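COG0546: Predicted phosphatases (Streptococcus pneumoniae, PDB 2AH5) is of unknown function but probably acts as a phosphatase of the haloacid dehalogenase-like hydrolase family. Local coordinates at residues Ile22-Ala25 with Phe26-Thr29; Lys61-Ile64 with Ser65-Val68; Ile160-Thr163 with Lys164-Leu168. All coordinates share one frame; numbering follows the deposited sequence.

Contact 1: Ile22-Ala25 with Phe26-Thr29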
# COMPACT_ATOMS: atom_id res chain seq x y z
N ILE A 22 -11.33 5.43 1.66
CA ILE A 22 -10.36 6.52 1.85
C ILE A 22 -11.00 7.84 1.44
O ILE A 22 -10.98 8.81 2.21
CB ILE A 22 -9.05 6.25 1.06
CG1 ILE A 22 -8.36 4.98 1.59
CG2 ILE A 22 -8.07 7.44 1.14
CD1 ILE A 22 -7.16 4.51 0.70
N HIS A 23 -11.62 7.85 0.26
CA HIS A 23 -12.32 9.03 -0.23
C HIS A 23 -13.35 9.49 0.80
O HIS A 23 -13.40 10.67 1.13
CB HIS A 23 -13.01 8.75 -1.56
CG HIS A 23 -13.63 9.95 -2.20
ND1 HIS A 23 -14.90 10.39 -1.87
CD2 HIS A 23 -13.17 10.80 -3.14
CE1 HIS A 23 -15.19 11.46 -2.59
NE2 HIS A 23 -14.17 11.72 -3.38
N ASN A 24 -14.18 8.57 1.28
CA ASN A 24 -15.21 8.90 2.27
C ASN A 24 -14.65 9.43 3.59
O ASN A 24 -15.22 10.34 4.24
CB ASN A 24 -16.12 7.70 2.53
CG ASN A 24 -17.09 7.42 1.37
OD1 ASN A 24 -17.21 8.21 0.44
ND2 ASN A 24 -17.77 6.27 1.44
N ALA A 25 -13.55 8.84 4.04
CA ALA A 25 -12.89 9.37 5.23
C ALA A 25 -12.43 10.82 5.01
O ALA A 25 -12.61 11.67 5.90
CB ALA A 25 -11.72 8.47 5.64
N PHE A 26 -11.83 11.13 3.84
CA PHE A 26 -11.45 12.53 3.57
C PHE A 26 -12.64 13.48 3.56
O PHE A 26 -12.62 14.54 4.20
CB PHE A 26 -10.66 12.67 2.28
CG PHE A 26 -9.21 12.35 2.45
CD1 PHE A 26 -8.68 11.22 1.85
CD2 PHE A 26 -8.40 13.16 3.25
CE1 PHE A 26 -7.34 10.90 2.00
CE2 PHE A 26 -7.02 12.84 3.41
CZ PHE A 26 -6.52 11.70 2.80
N THR A 27 -13.69 13.09 2.86
CA THR A 27 -14.85 13.99 2.68
C THR A 27 -15.62 14.14 4.01
O THR A 27 -16.19 15.21 4.28
CB THR A 27 -15.78 13.55 1.52
OG1 THR A 27 -16.29 12.25 1.79
CG2 THR A 27 -15.02 13.53 0.15
N TYR A 28 -15.66 13.07 4.81
CA TYR A 28 -16.22 13.18 6.17
C TYR A 28 -15.46 14.23 6.97
O TYR A 28 -16.06 15.04 7.71
CB TYR A 28 -16.19 11.82 6.93
CG TYR A 28 -16.73 11.96 8.35
CD1 TYR A 28 -18.09 12.14 8.57
CD2 TYR A 28 -15.85 12.01 9.45
CE1 TYR A 28 -18.60 12.29 9.87
CE2 TYR A 28 -16.35 12.15 10.76
CZ TYR A 28 -17.72 12.31 10.95
OH TYR A 28 -18.23 12.49 12.22
N THR A 29 -14.13 14.22 6.84
CA THR A 29 -13.29 15.17 7.56
C THR A 29 -13.56 16.61 7.15
O THR A 29 -13.77 17.46 8.00
CB THR A 29 -11.79 14.82 7.45
OG1 THR A 29 -11.60 13.47 7.89
CG2 THR A 29 -10.92 15.76 8.34
O HOH W 1 -17.67 11.14 -0.21

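Contact 2: Lys61-Ile64 with Ser65-Val68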
# COMPACT_ATOMS: atom_id res chain seq x y z
N LYS A 61 -2.10 24.58 9.23
CA LYS A 61 -1.21 23.71 10.02
C LYS A 61 -1.77 23.39 11.41
O LYS A 61 -1.69 22.23 11.87
CB LYS A 61 0.19 24.35 10.08
CG LYS A 61 1.26 23.56 10.84
CD LYS A 61 2.50 24.42 11.07
CE LYS A 61 2.20 25.60 12.02
NZ LYS A 61 3.39 26.43 12.46
N ASP A 62 -2.36 24.39 12.07
CA ASP A 62 -3.00 24.22 13.38
C ASP A 62 -4.20 23.26 13.38
O ASP A 62 -4.64 22.82 14.44
CB ASP A 62 -3.48 25.57 13.91
CG ASP A 62 -4.27 26.35 12.88
OD1 ASP A 62 -3.64 27.00 12.02
OD2 ASP A 62 -5.53 26.29 12.91
N GLN A 63 -4.72 22.93 12.20
CA GLN A 63 -5.87 22.01 12.11
C GLN A 63 -5.53 20.55 11.70
O GLN A 63 -6.42 19.69 11.70
CB GLN A 63 -6.95 22.57 11.19
CG GLN A 63 -7.89 23.52 11.92
CD GLN A 63 -9.25 23.65 11.25
OE1 GLN A 63 -9.34 23.96 10.05
NE2 GLN A 63 -10.32 23.43 12.02
N ILE A 64 -4.26 20.29 11.38
CA ILE A 64 -3.88 18.97 10.83
C ILE A 64 -4.16 17.84 11.79
O ILE A 64 -4.72 16.81 11.39
CB ILE A 64 -2.37 18.89 10.38
CG1 ILE A 64 -2.05 19.97 9.34
CG2 ILE A 64 -2.02 17.50 9.86
CD1 ILE A 64 -3.09 20.13 8.29
N SER A 65 -3.74 18.01 13.05
CA SER A 65 -3.92 17.00 14.09
C SER A 65 -5.39 16.65 14.28
O SER A 65 -5.76 15.47 14.37
CB SER A 65 -3.29 17.47 15.41
OG SER A 65 -3.40 16.46 16.39
N GLU A 66 -6.24 17.68 14.34
CA GLU A 66 -7.70 17.46 14.45
C GLU A 66 -8.22 16.71 13.22
O GLU A 66 -9.02 15.76 13.35
CB GLU A 66 -8.43 18.81 14.57
CG GLU A 66 -9.96 18.71 14.64
CD GLU A 66 -10.64 20.08 14.55
OE1 GLU A 66 -9.95 21.09 14.37
OE2 GLU A 66 -11.88 20.14 14.64
N ALA A 67 -7.80 17.16 12.04
CA ALA A 67 -8.17 16.48 10.78
C ALA A 67 -7.78 15.00 10.79
O ALA A 67 -8.60 14.15 10.46
CB ALA A 67 -7.56 17.19 9.58
N VAL A 68 -6.54 14.68 11.17
CA VAL A 68 -6.09 13.29 11.26
C VAL A 68 -6.94 12.47 12.23
O VAL A 68 -7.34 11.35 11.92
CB VAL A 68 -4.58 13.20 11.61
CG1 VAL A 68 -4.15 11.74 11.88
CG2 VAL A 68 -3.77 13.79 10.47
O HOH W 2 -2.06 20.32 14.19
O HOH W 3 -5.35 20.18 15.27

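Contact 3: Ile160-Thr163 with Lys164-Leu168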
# COMPACT_ATOMS: atom_id res chain seq x y z
N ILE A 160 5.94 -5.59 -4.81
CA ILE A 160 4.94 -5.32 -5.81
C ILE A 160 4.14 -4.15 -5.26
O ILE A 160 3.50 -4.28 -4.20
CB ILE A 160 4.04 -6.59 -6.01
CG1 ILE A 160 4.94 -7.77 -6.47
CG2 ILE A 160 2.81 -6.28 -6.94
CD1 ILE A 160 4.23 -9.07 -6.90
N GLY A 161 4.20 -3.01 -5.94
CA GLY A 161 3.59 -1.79 -5.41
C GLY A 161 3.15 -0.78 -6.45
O GLY A 161 3.59 -0.85 -7.61
N ASP A 162 2.28 0.14 -6.03
CA ASP A 162 1.65 1.11 -6.92
C ASP A 162 2.10 2.56 -6.76
O ASP A 162 1.61 3.40 -7.50
CB ASP A 162 0.11 1.04 -6.81
CG ASP A 162 -0.41 1.52 -5.46
OD1 ASP A 162 0.10 1.05 -4.42
OD2 ASP A 162 -1.31 2.39 -5.44
N THR A 163 3.00 2.86 -5.82
CA THR A 163 3.41 4.26 -5.57
C THR A 163 4.91 4.53 -5.58
O THR A 163 5.75 3.61 -5.41
CB THR A 163 2.89 4.77 -4.19
OG1 THR A 163 3.63 4.15 -3.14
CG2 THR A 163 1.39 4.52 -4.00
N LYS A 164 5.25 5.82 -5.69
CA LYS A 164 6.62 6.28 -5.58
C LYS A 164 7.23 5.88 -4.23
O LYS A 164 8.44 5.63 -4.14
CB LYS A 164 6.69 7.81 -5.77
CG LYS A 164 5.87 8.58 -4.76
CD LYS A 164 5.61 10.02 -5.19
CE LYS A 164 6.79 10.90 -4.85
NZ LYS A 164 6.38 12.34 -4.63
N PHE A 165 6.41 5.82 -3.19
CA PHE A 165 6.91 5.40 -1.86
C PHE A 165 7.40 3.95 -1.85
O PHE A 165 8.40 3.64 -1.22
CB PHE A 165 5.85 5.66 -0.79
CG PHE A 165 5.33 7.07 -0.79
CD1 PHE A 165 5.99 8.06 -0.08
CD2 PHE A 165 4.20 7.41 -1.52
CE1 PHE A 165 5.52 9.39 -0.08
CE2 PHE A 165 3.72 8.73 -1.54
CZ PHE A 165 4.40 9.71 -0.83
N ASP A 166 6.70 3.08 -2.58
CA ASP A 166 7.12 1.68 -2.75
C ASP A 166 8.42 1.63 -3.55
O ASP A 166 9.30 0.87 -3.23
CB ASP A 166 6.05 0.90 -3.53
CG ASP A 166 4.77 0.69 -2.72
OD1 ASP A 166 4.86 0.50 -1.49
OD2 ASP A 166 3.68 0.76 -3.31
N MSE A 167 8.51 2.44 -4.61
CA MSE A 167 9.69 2.40 -5.47
C MSE A 167 10.92 2.90 -4.71
O MSE A 167 11.99 2.29 -4.77
CB MSE A 167 9.49 3.27 -6.73
CG MSE A 167 8.29 2.91 -7.60
SE MSE A 167 8.41 1.12 -8.40
CE MSE A 167 7.43 0.01 -6.99
N LEU A 168 10.76 4.00 -3.98
CA LEU A 168 11.87 4.56 -3.20
C LEU A 168 12.25 3.64 -2.04
O LEU A 168 13.43 3.47 -1.74
CB LEU A 168 11.52 5.94 -2.65
CG LEU A 168 11.54 7.10 -3.65
CD1 LEU A 168 10.88 8.31 -3.04
CD2 LEU A 168 12.96 7.42 -4.09
O HOH W 4 2.67 3.12 -0.82

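Contact 1: Ile22-Ala25 with Phe26-Thr29
I22 and F26, one helical turn apart, lie side by side and point the same way, with I22 CG2 3.6 Å from F26 CE1. Because CG2 of I22 is anti to the backbone N (chi1 of -64° places CG1 beside that N), this methyl is the branch that meets the phenyl ring. H23 CE1 makes a van der Waals contact with T27 CG2, 3.4 Å away.

Polar side chains meet through one water. It is 2.7 Å from T27 OG1, donates to N24 OD1 and makes a weak bond with H23 ND1. N24 ND2 is hydrogen-bonded to E82 OE1. T29 OG1 folds back on the preceding turn and donates to A25 O at 2.9 Å. T29 N donates to the same oxygen from the opposite face of the carbonyl plane, so two donors of one residue grip it.

Along the backbone, F26 N to I22 O, T27 N to H23 O and Y28 N to N24 O complete the i to i+4 series. F26 also meets F46, F55 and Y71. Such an amphipathic helix, its aromatic side packed against other helices, is consistent with the helical cap domain that many haloacid dehalogenase-like hydrolases carry.

Contact 2: Lys61-Ile64 with Ser65-Val68
Q63, just ahead of helix 64-79, and E66, in its first turn, extend side by side in the same direction. From CB, the Q63 chain passes to CG, which comes within 4.0 Å of E66 OE1, and then runs on extended to the amide. CD stays near the same carboxylate oxygen, and NE2 at the tip makes a weak hydrogen bond to it, 3.3 Å from Q63 NE2 to E66 OE1. The N-H points at the acceptor with an angle of only 138°, and the amide and carboxylate planes are turned 69° apart, so the two flat groups meet askew. E66 reaches this position with CG anti to its backbone N (chi1 178°) and the rest of its chain stretched out.

On another side of the turn, I64 crosses V68, their CG2 methyls 4.1 Å apart, a loose apolar touch.

The backbone supplies the firmer links. A67 N donates to Q63 O at 2.9 Å and V68 N to I64 O at 2.8 Å. Two waters extend the pattern at the start of the helix: one accepts from S65 N and donates to K61 O, the other accepts from E66 N and donates to D62 O, each bridging a four-residue step.

This turn lies at the surface, yet its inner side is covered. A67 packs on T29 and L33 of helix 19-33 and on F55 of helix 51-56, while I64 also reaches F55 and V68 rests on L51 and E52, so the start of helix 64-79 is seated against both neighbours.

Contact 3: Ile160-Thr163 with Lys164-Leu168
D166 turns its carboxylate back toward the chain that leads into its helix, where OD2 accepts from two successive amides. Both bonds are weak: D162 N lies 3.1 Å from D166 OD2, and T163 N lies 3.3 Å from it but points more squarely at the oxygen (154°). In return, D166 N is shared, weakly, between T163 OG1 at 3.3 Å and T163 O at 3.0 Å; the former bond completes a capping box with T163 as N-cap. A chi1 of 73° sets T163 OG1 between its own N and carbonyl carbon. That hydroxyl also has a water at 2.7 Å and lies at the edge of the F165 ring, in its plane. T163 O accepts from M167 N at 3.1 Å, the first regular helical bond.

D162 OD1 is 3.8 Å from D166 OD2, and D10 brings a further carboxylate close. D162 is satisfied by T14 OG1 and F184 N, whereas K139 NZ makes a long, weak ion pair with D166 OD1. Such an acidic cluster is consistent with the metal-binding site of haloacid dehalogenase-like hydrolases.

The turn links strand 157-161, which lies between strands 6-9 and 176-180 in the parallel sheet, to helix 164-173 within a beta-alpha-beta unit.

How the contacts relate
The contacts follow one another along the chain, and each is a local arrangement within or at the start of a helix. Contacts 1 and 2 belong to the helical part of the fold, on helix 19-33 and at the start of helix 64-79, with centres 14 Å apart; they touch where T29 CG2 packs 3.5 Å from A67 O. F55 of helix 51-56 meets side chains of both. Contact 3 lies at the C-terminal end of strand 157-161, an inner strand of the parallel sheet, its centre about 23 Å from that of contact 1 and 26 Å from that of contact 2. This division is consistent with a helical cap beside a Rossmann-like core, in which the core probably carries the catalytic acidic residues.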